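Long-range contacts in teichoic acid D-alanine hydrolase (Staphylococcus aureus, PDB 5ZH8), which hydrolyses the D-alanyl esters of wall teichoic acid and lipoteichoic acid, and affects methicillin resistance and autolysis: residues L243-T248 with M295-T300; T338-N343 with K387-K392; T352-D357 with V373-I378; D357-V362 with L383-P388. All blocks are in the same frame, centred on the assembly; numbering follows the deposited sequence.

Contact 1 (L243-T248 with M295-T300)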
# COMPACT_ATOMS: atom_id res chain seq x y z
N LEU A 243 25.41 -11.82 18.55
CA LEU A 243 24.84 -12.75 17.58
C LEU A 243 25.44 -12.60 16.17
O LEU A 243 24.85 -13.07 15.20
CB LEU A 243 23.32 -12.62 17.55
CG LEU A 243 22.60 -12.80 18.89
CD1 LEU A 243 21.09 -12.88 18.67
CD2 LEU A 243 23.09 -14.02 19.65
N LYS A 244 26.60 -11.95 16.07
CA LYS A 244 27.35 -11.81 14.82
C LYS A 244 26.48 -11.39 13.63
O LYS A 244 26.57 -11.97 12.55
CB LYS A 244 28.10 -13.11 14.49
CG LYS A 244 29.22 -13.44 15.46
CD LYS A 244 30.00 -14.69 15.06
CE LYS A 244 31.27 -14.85 15.89
NZ LYS A 244 30.99 -14.83 17.35
N LEU A 245 25.64 -10.40 13.87
CA LEU A 245 24.83 -9.81 12.81
C LEU A 245 25.66 -8.71 12.15
O LEU A 245 25.64 -7.55 12.57
CB LEU A 245 23.54 -9.24 13.38
CG LEU A 245 22.65 -10.20 14.16
CD1 LEU A 245 21.33 -9.52 14.45
CD2 LEU A 245 22.42 -11.49 13.39
N GLN A 246 26.39 -9.10 11.11
CA GLN A 246 27.38 -8.24 10.47
C GLN A 246 26.90 -7.66 9.14
O GLN A 246 27.64 -6.96 8.45
CB GLN A 246 28.67 -9.02 10.25
CG GLN A 246 29.27 -9.53 11.55
CD GLN A 246 30.51 -10.36 11.35
OE1 GLN A 246 30.55 -11.24 10.50
NE2 GLN A 246 31.54 -10.08 12.13
N HIS A 247 25.65 -7.98 8.78
CA HIS A 247 25.02 -7.46 7.57
C HIS A 247 23.68 -6.80 7.94
O HIS A 247 22.69 -6.88 7.22
CB HIS A 247 24.84 -8.58 6.55
CG HIS A 247 26.14 -9.14 6.06
ND1 HIS A 247 26.91 -10.01 6.81
CD2 HIS A 247 26.81 -8.95 4.90
CE1 HIS A 247 28.00 -10.33 6.13
NE2 HIS A 247 27.96 -9.70 4.96
N THR A 248 23.69 -6.15 9.10
CA THR A 248 22.55 -5.44 9.65
C THR A 248 23.06 -4.09 10.13
O THR A 248 24.09 -4.02 10.81
CB THR A 248 21.98 -6.20 10.85
OG1 THR A 248 21.46 -7.47 10.42
CG2 THR A 248 20.89 -5.40 11.55
N MET A 295 18.42 -11.78 9.53
CA MET A 295 17.16 -11.91 10.26
C MET A 295 16.90 -13.36 10.66
O MET A 295 16.46 -13.63 11.77
CB MET A 295 15.99 -11.38 9.43
CG MET A 295 14.63 -11.51 10.11
SD MET A 295 14.48 -10.91 11.81
CE MET A 295 13.82 -9.27 11.55
N GLY A 296 17.15 -14.29 9.74
CA GLY A 296 17.05 -15.71 10.05
C GLY A 296 18.09 -16.12 11.07
O GLY A 296 17.81 -16.88 12.00
N LYS A 297 19.31 -15.62 10.89
CA LYS A 297 20.42 -15.87 11.82
C LYS A 297 20.06 -15.40 13.23
O LYS A 297 20.41 -16.05 14.22
CB LYS A 297 21.69 -15.17 11.31
CG LYS A 297 22.95 -15.50 12.10
CD LYS A 297 24.14 -14.65 11.68
CE LYS A 297 24.70 -15.09 10.33
NZ LYS A 297 26.01 -14.44 10.03
N LEU A 298 19.37 -14.27 13.33
CA LEU A 298 18.90 -13.74 14.61
C LEU A 298 17.88 -14.66 15.28
O LEU A 298 18.01 -15.00 16.45
CB LEU A 298 18.29 -12.35 14.42
CG LEU A 298 17.53 -11.74 15.59
CD1 LEU A 298 18.44 -11.56 16.79
CD2 LEU A 298 16.89 -10.43 15.15
N ILE A 299 16.85 -15.04 14.53
CA ILE A 299 15.75 -15.84 15.06
C ILE A 299 16.20 -17.25 15.43
O ILE A 299 15.82 -17.76 16.48
CB ILE A 299 14.58 -15.89 14.07
CG1 ILE A 299 13.91 -14.52 14.02
CG2 ILE A 299 13.56 -16.95 14.45
CD1 ILE A 299 13.15 -14.28 12.73
N THR A 300 17.00 -17.89 14.58
CA THR A 300 17.46 -19.24 14.84
C THR A 300 18.34 -19.30 16.09
O THR A 300 18.28 -20.26 16.85
CB THR A 300 18.25 -19.83 13.67
OG1 THR A 300 19.32 -18.94 13.32
CG2 THR A 300 17.35 -20.06 12.48

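Contact 2 (T338-N343 with K387-K392)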
# COMPACT_ATOMS: atom_id res chain seq x y z
N THR A 338 -0.13 -21.37 14.13
CA THR A 338 0.63 -22.24 13.22
C THR A 338 2.04 -21.74 12.95
O THR A 338 2.81 -22.41 12.26
CB THR A 338 -0.07 -22.39 11.87
OG1 THR A 338 -0.12 -21.11 11.22
CG2 THR A 338 -1.47 -22.90 12.04
N LEU A 339 2.38 -20.56 13.49
CA LEU A 339 3.61 -19.86 13.10
C LEU A 339 3.88 -18.65 13.98
O LEU A 339 2.99 -18.15 14.66
CB LEU A 339 3.51 -19.41 11.64
CG LEU A 339 2.31 -18.52 11.28
CD1 LEU A 339 2.57 -17.04 11.55
CD2 LEU A 339 1.92 -18.72 9.81
N ASN A 340 5.13 -18.19 13.96
CA ASN A 340 5.51 -16.89 14.51
C ASN A 340 5.75 -15.94 13.34
O ASN A 340 6.30 -16.34 12.31
CB ASN A 340 6.76 -16.98 15.39
CG ASN A 340 6.49 -17.57 16.76
OD1 ASN A 340 5.44 -18.17 17.00
ND2 ASN A 340 7.45 -17.40 17.67
N ARG A 341 5.37 -14.68 13.52
CA ARG A 341 5.38 -13.73 12.43
C ARG A 341 6.04 -12.40 12.82
O ARG A 341 5.79 -11.88 13.91
CB ARG A 341 3.95 -13.48 11.96
CG ARG A 341 3.76 -12.30 11.02
CD ARG A 341 2.30 -12.20 10.60
NE ARG A 341 2.10 -11.20 9.55
CZ ARG A 341 1.93 -9.90 9.76
NH1 ARG A 341 1.96 -9.41 11.00
NH2 ARG A 341 1.75 -9.08 8.75
N LEU A 342 6.88 -11.89 11.93
CA LEU A 342 7.33 -10.49 11.98
C LEU A 342 6.97 -9.82 10.66
O LEU A 342 6.91 -10.47 9.61
CB LEU A 342 8.84 -10.38 12.20
CG LEU A 342 9.37 -10.72 13.59
CD1 LEU A 342 9.54 -12.21 13.74
CD2 LEU A 342 10.69 -10.03 13.86
N ASN A 343 6.72 -8.52 10.72
CA ASN A 343 6.40 -7.75 9.53
C ASN A 343 6.61 -6.26 9.76
O ASN A 343 6.26 -5.72 10.81
CB ASN A 343 4.95 -8.02 9.10
CG ASN A 343 4.57 -7.24 7.87
OD1 ASN A 343 4.81 -7.67 6.74
ND2 ASN A 343 3.95 -6.10 8.08
N LYS A 387 0.18 -26.00 10.25
CA LYS A 387 -0.09 -27.02 11.25
C LYS A 387 0.22 -26.48 12.65
O LYS A 387 1.00 -25.53 12.78
CB LYS A 387 0.76 -28.26 10.96
CG LYS A 387 2.26 -28.01 10.95
CD LYS A 387 3.02 -29.15 10.31
CE LYS A 387 4.51 -29.02 10.60
NZ LYS A 387 5.33 -30.06 9.91
N PRO A 388 -0.38 -27.08 13.69
CA PRO A 388 -0.26 -26.54 15.04
C PRO A 388 1.18 -26.28 15.45
O PRO A 388 2.05 -27.11 15.21
CB PRO A 388 -0.85 -27.64 15.91
CG PRO A 388 -1.82 -28.33 15.02
CD PRO A 388 -1.16 -28.33 13.68
N TYR A 389 1.41 -25.12 16.06
CA TYR A 389 2.74 -24.72 16.50
C TYR A 389 2.71 -24.21 17.94
O TYR A 389 3.39 -24.75 18.80
CB TYR A 389 3.33 -23.67 15.55
CG TYR A 389 4.74 -23.26 15.88
CD1 TYR A 389 5.72 -24.22 16.14
CD2 TYR A 389 5.12 -21.92 15.93
CE1 TYR A 389 7.03 -23.85 16.44
CE2 TYR A 389 6.42 -21.55 16.23
CZ TYR A 389 7.36 -22.52 16.48
OH TYR A 389 8.65 -22.16 16.77
N ASN A 390 1.92 -23.17 18.19
CA ASN A 390 1.71 -22.63 19.53
C ASN A 390 0.28 -22.92 19.94
O ASN A 390 -0.61 -23.00 19.09
CB ASN A 390 1.95 -21.12 19.56
CG ASN A 390 3.35 -20.74 19.13
OD1 ASN A 390 4.32 -21.37 19.53
ND2 ASN A 390 3.46 -19.70 18.30
N THR A 391 0.06 -23.06 21.25
CA THR A 391 -1.25 -23.39 21.79
C THR A 391 -1.77 -22.27 22.67
O THR A 391 -1.16 -21.94 23.68
CB THR A 391 -1.21 -24.70 22.60
OG1 THR A 391 -0.64 -25.73 21.79
CG2 THR A 391 -2.60 -25.11 23.04
N LYS A 392 -2.89 -21.69 22.26
CA LYS A 392 -3.53 -20.59 22.99
C LYS A 392 -3.90 -21.04 24.40
O LYS A 392 -4.51 -22.09 24.57
CB LYS A 392 -4.79 -20.15 22.24
CG LYS A 392 -5.46 -18.91 22.78
CD LYS A 392 -6.70 -18.58 21.95
CE LYS A 392 -7.25 -17.21 22.30
NZ LYS A 392 -8.50 -16.91 21.53

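Contact 3 (T352-D357 with V373-I378)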
# COMPACT_ATOMS: atom_id res chain seq x y z
N THR A 352 9.04 -9.25 5.87
CA THR A 352 8.13 -10.19 6.51
C THR A 352 8.85 -11.49 6.84
O THR A 352 9.72 -11.94 6.09
CB THR A 352 6.90 -10.45 5.62
OG1 THR A 352 6.33 -9.20 5.19
CG2 THR A 352 5.84 -11.24 6.37
N VAL A 353 8.49 -12.08 7.98
CA VAL A 353 9.13 -13.30 8.48
C VAL A 353 8.04 -14.22 8.98
O VAL A 353 7.24 -13.83 9.83
CB VAL A 353 10.08 -13.02 9.66
CG1 VAL A 353 10.85 -14.28 10.03
CG2 VAL A 353 11.05 -11.89 9.35
N TYR A 354 8.00 -15.43 8.45
CA TYR A 354 7.16 -16.50 8.99
C TYR A 354 8.12 -17.56 9.47
O TYR A 354 9.06 -17.91 8.74
CB TYR A 354 6.28 -17.10 7.91
CG TYR A 354 4.94 -16.45 7.68
CD1 TYR A 354 4.71 -15.11 7.98
CD2 TYR A 354 3.91 -17.18 7.11
CE1 TYR A 354 3.47 -14.54 7.74
CE2 TYR A 354 2.68 -16.62 6.86
CZ TYR A 354 2.46 -15.31 7.17
OH TYR A 354 1.22 -14.80 6.91
N TYR A 355 7.92 -18.08 10.68
CA TYR A 355 8.77 -19.17 11.14
C TYR A 355 8.15 -20.09 12.16
O TYR A 355 7.13 -19.76 12.77
CB TYR A 355 10.11 -18.64 11.66
CG TYR A 355 10.09 -17.97 13.01
CD1 TYR A 355 10.25 -18.71 14.17
CD2 TYR A 355 9.97 -16.59 13.12
CE1 TYR A 355 10.25 -18.10 15.41
CE2 TYR A 355 9.97 -15.97 14.36
CZ TYR A 355 10.12 -16.73 15.50
OH TYR A 355 10.12 -16.13 16.73
N ASN A 356 8.78 -21.25 12.30
CA ASN A 356 8.47 -22.21 13.34
C ASN A 356 9.78 -22.90 13.77
O ASN A 356 10.86 -22.33 13.58
CB ASN A 356 7.37 -23.20 12.89
CG ASN A 356 7.77 -24.04 11.70
OD1 ASN A 356 8.94 -24.25 11.42
ND2 ASN A 356 6.77 -24.56 11.00
N ASP A 357 9.72 -24.10 14.34
CA ASP A 357 10.93 -24.77 14.81
C ASP A 357 11.75 -25.43 13.70
O ASP A 357 12.88 -25.83 13.94
CB ASP A 357 10.60 -25.78 15.91
CG ASP A 357 10.22 -25.11 17.24
OD1 ASP A 357 10.19 -23.87 17.32
OD2 ASP A 357 9.94 -25.85 18.20
N VAL A 373 0.72 -12.59 0.87
CA VAL A 373 0.26 -13.66 0.01
C VAL A 373 1.45 -14.50 -0.42
O VAL A 373 1.34 -15.73 -0.51
CB VAL A 373 -0.49 -13.11 -1.23
CG1 VAL A 373 -0.70 -14.21 -2.27
CG2 VAL A 373 -1.84 -12.53 -0.83
N ARG A 374 2.59 -13.85 -0.67
CA ARG A 374 3.78 -14.57 -1.14
C ARG A 374 4.33 -15.48 -0.05
O ARG A 374 4.54 -16.66 -0.28
CB ARG A 374 4.87 -13.59 -1.60
CG ARG A 374 4.48 -12.66 -2.74
CD ARG A 374 5.60 -11.65 -2.98
NE ARG A 374 5.42 -10.85 -4.19
CZ ARG A 374 5.61 -11.30 -5.43
NH1 ARG A 374 5.95 -12.56 -5.64
NH2 ARG A 374 5.43 -10.48 -6.45
N ILE A 375 4.58 -14.91 1.12
CA ILE A 375 5.19 -15.65 2.22
C ILE A 375 4.26 -16.77 2.72
O ILE A 375 4.73 -17.81 3.16
CB ILE A 375 5.63 -14.71 3.36
CG1 ILE A 375 6.69 -15.37 4.24
CG2 ILE A 375 4.44 -14.25 4.20
CD1 ILE A 375 7.37 -14.43 5.20
N LYS A 376 2.94 -16.56 2.63
CA LYS A 376 1.97 -17.60 2.98
C LYS A 376 2.06 -18.76 2.01
O LYS A 376 2.04 -19.92 2.41
CB LYS A 376 0.54 -17.07 2.97
CG LYS A 376 0.18 -16.24 4.18
CD LYS A 376 -1.18 -15.59 3.99
CE LYS A 376 -1.70 -14.96 5.28
NZ LYS A 376 -3.19 -15.01 5.39
N HIS A 377 2.15 -18.43 0.73
CA HIS A 377 2.20 -19.44 -0.30
C HIS A 377 3.44 -20.31 -0.12
O HIS A 377 3.40 -21.51 -0.33
CB HIS A 377 2.19 -18.80 -1.68
CG HIS A 377 2.25 -19.78 -2.80
ND1 HIS A 377 1.22 -20.65 -3.08
CD2 HIS A 377 3.21 -20.02 -3.72
CE1 HIS A 377 1.54 -21.39 -4.12
NE2 HIS A 377 2.74 -21.02 -4.54
N ILE A 378 4.54 -19.69 0.29
CA ILE A 378 5.78 -20.41 0.52
C ILE A 378 5.69 -21.28 1.78
O ILE A 378 6.02 -22.46 1.75
CB ILE A 378 6.96 -19.42 0.63
CG1 ILE A 378 7.24 -18.80 -0.74
CG2 ILE A 378 8.21 -20.11 1.18
CD1 ILE A 378 8.27 -17.69 -0.73

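Contact 4 (D357-V362 with L383-P388)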
# COMPACT_ATOMS: atom_id res chain seq x y z
N ASP A 357 9.72 -24.10 14.34
CA ASP A 357 10.93 -24.77 14.81
C ASP A 357 11.75 -25.43 13.70
O ASP A 357 12.88 -25.83 13.94
CB ASP A 357 10.60 -25.78 15.91
CG ASP A 357 10.22 -25.11 17.24
OD1 ASP A 357 10.19 -23.87 17.32
OD2 ASP A 357 9.94 -25.85 18.20
N LYS A 358 11.18 -25.55 12.50
CA LYS A 358 11.90 -26.13 11.36
C LYS A 358 12.35 -25.06 10.36
O LYS A 358 13.52 -25.02 9.98
CB LYS A 358 11.05 -27.17 10.64
CG LYS A 358 11.84 -28.05 9.68
CD LYS A 358 10.96 -29.04 8.95
CE LYS A 358 11.74 -29.87 7.94
NZ LYS A 358 10.84 -30.65 7.05
N TYR A 359 11.43 -24.21 9.93
CA TYR A 359 11.72 -23.21 8.92
C TYR A 359 11.70 -21.79 9.48
O TYR A 359 10.84 -21.44 10.28
CB TYR A 359 10.70 -23.30 7.78
CG TYR A 359 10.81 -24.56 6.96
CD1 TYR A 359 11.86 -24.74 6.07
CD2 TYR A 359 9.88 -25.57 7.09
CE1 TYR A 359 11.96 -25.89 5.32
CE2 TYR A 359 9.97 -26.73 6.34
CZ TYR A 359 11.01 -26.88 5.45
OH TYR A 359 11.11 -28.03 4.71
N VAL A 360 12.65 -20.97 9.03
CA VAL A 360 12.54 -19.52 9.16
C VAL A 360 12.56 -18.96 7.76
O VAL A 360 13.55 -19.09 7.05
CB VAL A 360 13.68 -18.90 9.99
CG1 VAL A 360 13.45 -17.40 10.16
CG2 VAL A 360 13.80 -19.58 11.35
N VAL A 361 11.44 -18.35 7.36
CA VAL A 361 11.28 -17.80 6.02
C VAL A 361 11.26 -16.29 6.13
O VAL A 361 10.38 -15.72 6.76
CB VAL A 361 9.97 -18.29 5.36
CG1 VAL A 361 9.89 -17.82 3.91
CG2 VAL A 361 9.85 -19.80 5.46
N VAL A 362 12.25 -15.65 5.51
CA VAL A 362 12.38 -14.19 5.52
C VAL A 362 12.24 -13.70 4.09
O VAL A 362 13.02 -14.10 3.22
CB VAL A 362 13.76 -13.73 6.07
CG1 VAL A 362 13.79 -12.21 6.25
CG2 VAL A 362 14.09 -14.45 7.38
N LEU A 383 6.04 -25.27 1.44
CA LEU A 383 6.70 -25.94 2.56
C LEU A 383 5.74 -26.72 3.47
O LEU A 383 6.19 -27.47 4.32
CB LEU A 383 7.49 -24.93 3.40
CG LEU A 383 8.58 -24.15 2.67
CD1 LEU A 383 9.23 -23.16 3.62
CD2 LEU A 383 9.63 -25.06 2.07
N LYS A 384 4.43 -26.53 3.29
CA LYS A 384 3.39 -27.32 3.97
C LYS A 384 3.49 -27.26 5.51
O LYS A 384 3.41 -28.29 6.19
CB LYS A 384 3.40 -28.76 3.47
CG LYS A 384 3.12 -28.87 1.99
CD LYS A 384 3.19 -30.32 1.51
CE LYS A 384 4.62 -30.84 1.45
NZ LYS A 384 4.74 -32.03 0.55
N GLN A 385 3.64 -26.05 6.03
CA GLN A 385 3.79 -25.82 7.47
C GLN A 385 2.52 -25.31 8.14
O GLN A 385 2.56 -24.81 9.26
CB GLN A 385 4.93 -24.83 7.73
CG GLN A 385 6.27 -25.34 7.24
CD GLN A 385 6.67 -26.63 7.92
OE1 GLN A 385 6.97 -26.64 9.11
NE2 GLN A 385 6.67 -27.72 7.17
N ASN A 386 1.39 -25.42 7.45
CA ASN A 386 0.13 -25.01 8.03
C ASN A 386 -0.31 -26.09 9.02
O ASN A 386 -1.06 -27.00 8.69
CB ASN A 386 -0.91 -24.77 6.94
CG ASN A 386 -2.20 -24.18 7.49
OD1 ASN A 386 -2.19 -23.49 8.51
ND2 ASN A 386 -3.31 -24.46 6.81
N LYS A 387 0.18 -26.00 10.25
CA LYS A 387 -0.09 -27.02 11.25
C LYS A 387 0.22 -26.48 12.65
O LYS A 387 1.00 -25.53 12.78
CB LYS A 387 0.76 -28.26 10.96
CG LYS A 387 2.26 -28.01 10.95
CD LYS A 387 3.02 -29.15 10.31
CE LYS A 387 4.51 -29.02 10.60
NZ LYS A 387 5.33 -30.06 9.91
N PRO A 388 -0.38 -27.08 13.69
CA PRO A 388 -0.26 -26.54 15.04
C PRO A 388 1.18 -26.28 15.45
O PRO A 388 2.05 -27.11 15.21
CB PRO A 388 -0.85 -27.64 15.91
CG PRO A 388 -1.82 -28.33 15.02
CD PRO A 388 -1.16 -28.33 13.68
O HOH W 1 7.62 -30.74 8.04

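Contact 1 (L243-T248 with M295-T300)
The carbonyl oxygens of Leu243 and Lys297 are both bonded by NE2 of Gln301, one turn further along the helix, so a single side-chain amide bridges loop and helix. Between the two segments themselves no hydrogen bond forms, and the contact is made by aliphatic groups. Lys297 reaches toward the loop because its CG stands anti to the backbone N (chi1 -173°); the extended first part of the chain brings CD to 3.7 Å from Lys244 O, and a kink at chi3 then directs CE and NZ. Its NZ ends 3.6 Å from Lys244 O, near but not bonded, and NZ lies 5.6 Å from His247 ND1. Leu245 runs past this lysine in the opposite sense, its CD2 branch 4.0 Å from Lys297 CD. The other branch, CD1, lies 4.2 Å from Leu298 CB. Further out along Leu298, CD1 meets Leu243 CD1 at 3.5 Å, methyl against methyl. The two leucines of the loop thus take Leu298 at its base and at its end. Lys244, with positive phi (46°), is the C-prime residue of a Schellman motif closing helix 231-240, and the reversal there puts Leu243 and Leu245 within reach of the same helix face. Tyr235 and Ile239 of that helix extend the apolar cluster. Past the leucines, Asp294 holds the loop through His247 N and Thr248 OG1, leading into strand 248-250, while the other side of helix 292-303 sets Met295 and Ile299 on strand 349-355.

Contact 2 (T338-N343 with K387-K392)
Asn390 ND2 donates to Asn340 OD1 at 2.8 Å, the one hydrogen bond that crosses between the segments. The acceptor oxygen lies in the amide plane of Asn390 and the donor sits nearly in line with the Asn340 carbonyl (C=O...N angle 162°), while the two amide planes are turned 44° against each other. Beside this bond stands the Tyr389 ring, its edge turned to the same oxygen, with CE2 3.6 Å from Asn340 OD1. The root of that tyrosine rests on the chain ahead of the strand: Tyr389 CB lies 3.5 Å from Thr338 C, and CD2 lies 3.8 Å from Leu339 CA. Two residues before the tyrosine, Lys387 O accepts a C-H...O contact of 3.3 Å from Thr338 CA, and Thr338 CB and CG2 stay close to this carbonyl too. With CG anti to its backbone N (chi1 -176°), Tyr389 carries its ring across the Asn340 side chain; at the far end OH is probably hydrogen-bonded to Asp357, at a separation too short to be taken literally, and His318 meets the ring almost perpendicularly. Asn340 is held from its other end, where ND2 bonds Leu317 O and Tyr355 OH. The Asn390 amide has further partners as well, since ND2 also bonds Lys336 O, and backbone bonds join Tyr389 and Asn390 to Pro337. Together these contacts lay the C-terminal tail across the entrance to strand 340-346, one of the antiparallel strands of the central sheet of the beta-lactamase-like fold.

Contact 3 (T352-D357 with V373-I378)
Ile375 spreads its whole side chain against strand 352-355. Its CG2 sits over the centre of the Tyr354 ring, 3.7 Å from the centroid and 12° off the normal, a CH-pi contact made face-on. The other branch leaves anti to the backbone N (chi1 -159°) and runs down to the strand itself, where CD1 is 3.5 Å from both Thr352 O and Tyr354 N. The same methyl meets Thr352 CG2 at 3.7 Å. Next along the helix, Lys376 passes the far end of the tyrosine with the methylene part of its chain, CG lying 3.3 Å from Tyr354 OH. That hydroxyl has its polar partner in Glu372, a turn earlier, and Thr352 OG1 likewise bonds outward to Asn343 and Asn371. His377 turns from the strand and packs on Leu87 of the second subunit. Strand and helix run nearly parallel, 21° apart with axes 9.1 Å from each other. Across this interface the segments share no hydrogen bond: fit and dispersion hold helix to sheet, while the Glu372 bond fixes the tyrosine hydroxyl and probably limits rotation of its ring.

Contact 4 (D357-V362 with L383-P388)
The Tyr359 ring is enclosed on both faces and along one edge. Over one face, toward the rim, lies CG of the preceding Lys358; over the opposite face comes Leu383, whose CD1 makes a CH-pi contact 4.0 Å from the ring centroid and 15° off the normal. The Gln385 amide stands at the edge, its plane turned 74° from the ring, with CD 3.5 Å from Tyr359 CD2. A bend at chi2 (-60°) folds the glutamine back, and NE2 then donates to Leu383 O at 2.9 Å, coming from above the carbonyl plane. Its OE1 is bonded to Asn356 ND2, so both ends of the amide are held and its rotation is fixed. Leu383 CD1 also touches Val361 CG2 at 3.9 Å, filling the step between two residues on the same side of the strand. One water accepts from Gln385 NE2 at 3.3 Å and, weakly, from Lys358 NZ and Lys387 NZ, linking two lysines that belong to different segments. Beyond the glutamine, an inverse gamma turn centred on Asn386 redirects the chain. The Tyr359 hydroxyl bonds Lys75 and the Tyr359 side chain also touches Ile94 and Glu96 of strand 90-96, while Val361 also packs on Ile375 and Ile378; the exit from helix 371-382 is in this way laid against strand 359-365, which lies between strands 90-96 and 349-355 in the sheet.

Following the chain, contact 1 closes a 46-residue excursion, from the end of helix 231-240 to helix 292-303, before the others begin. Contact 2 opens at 338-343 and closes last, with the C-terminal tail. Within its span, contact 3 joins strand 349-355 to helix 371-382, and contact 4 crosses it, beginning on Asp357, which the two share, and ending beyond the helix, on Lys387 and Pro388 shared with contact 2. Contacts 2, 3 and 4 all reach the central antiparallel sheet. Helix 371-382 packs on one face of it; helix 292-303 meets the other, where Ile299 and Met295 touch Val353, Leu342 and Val362.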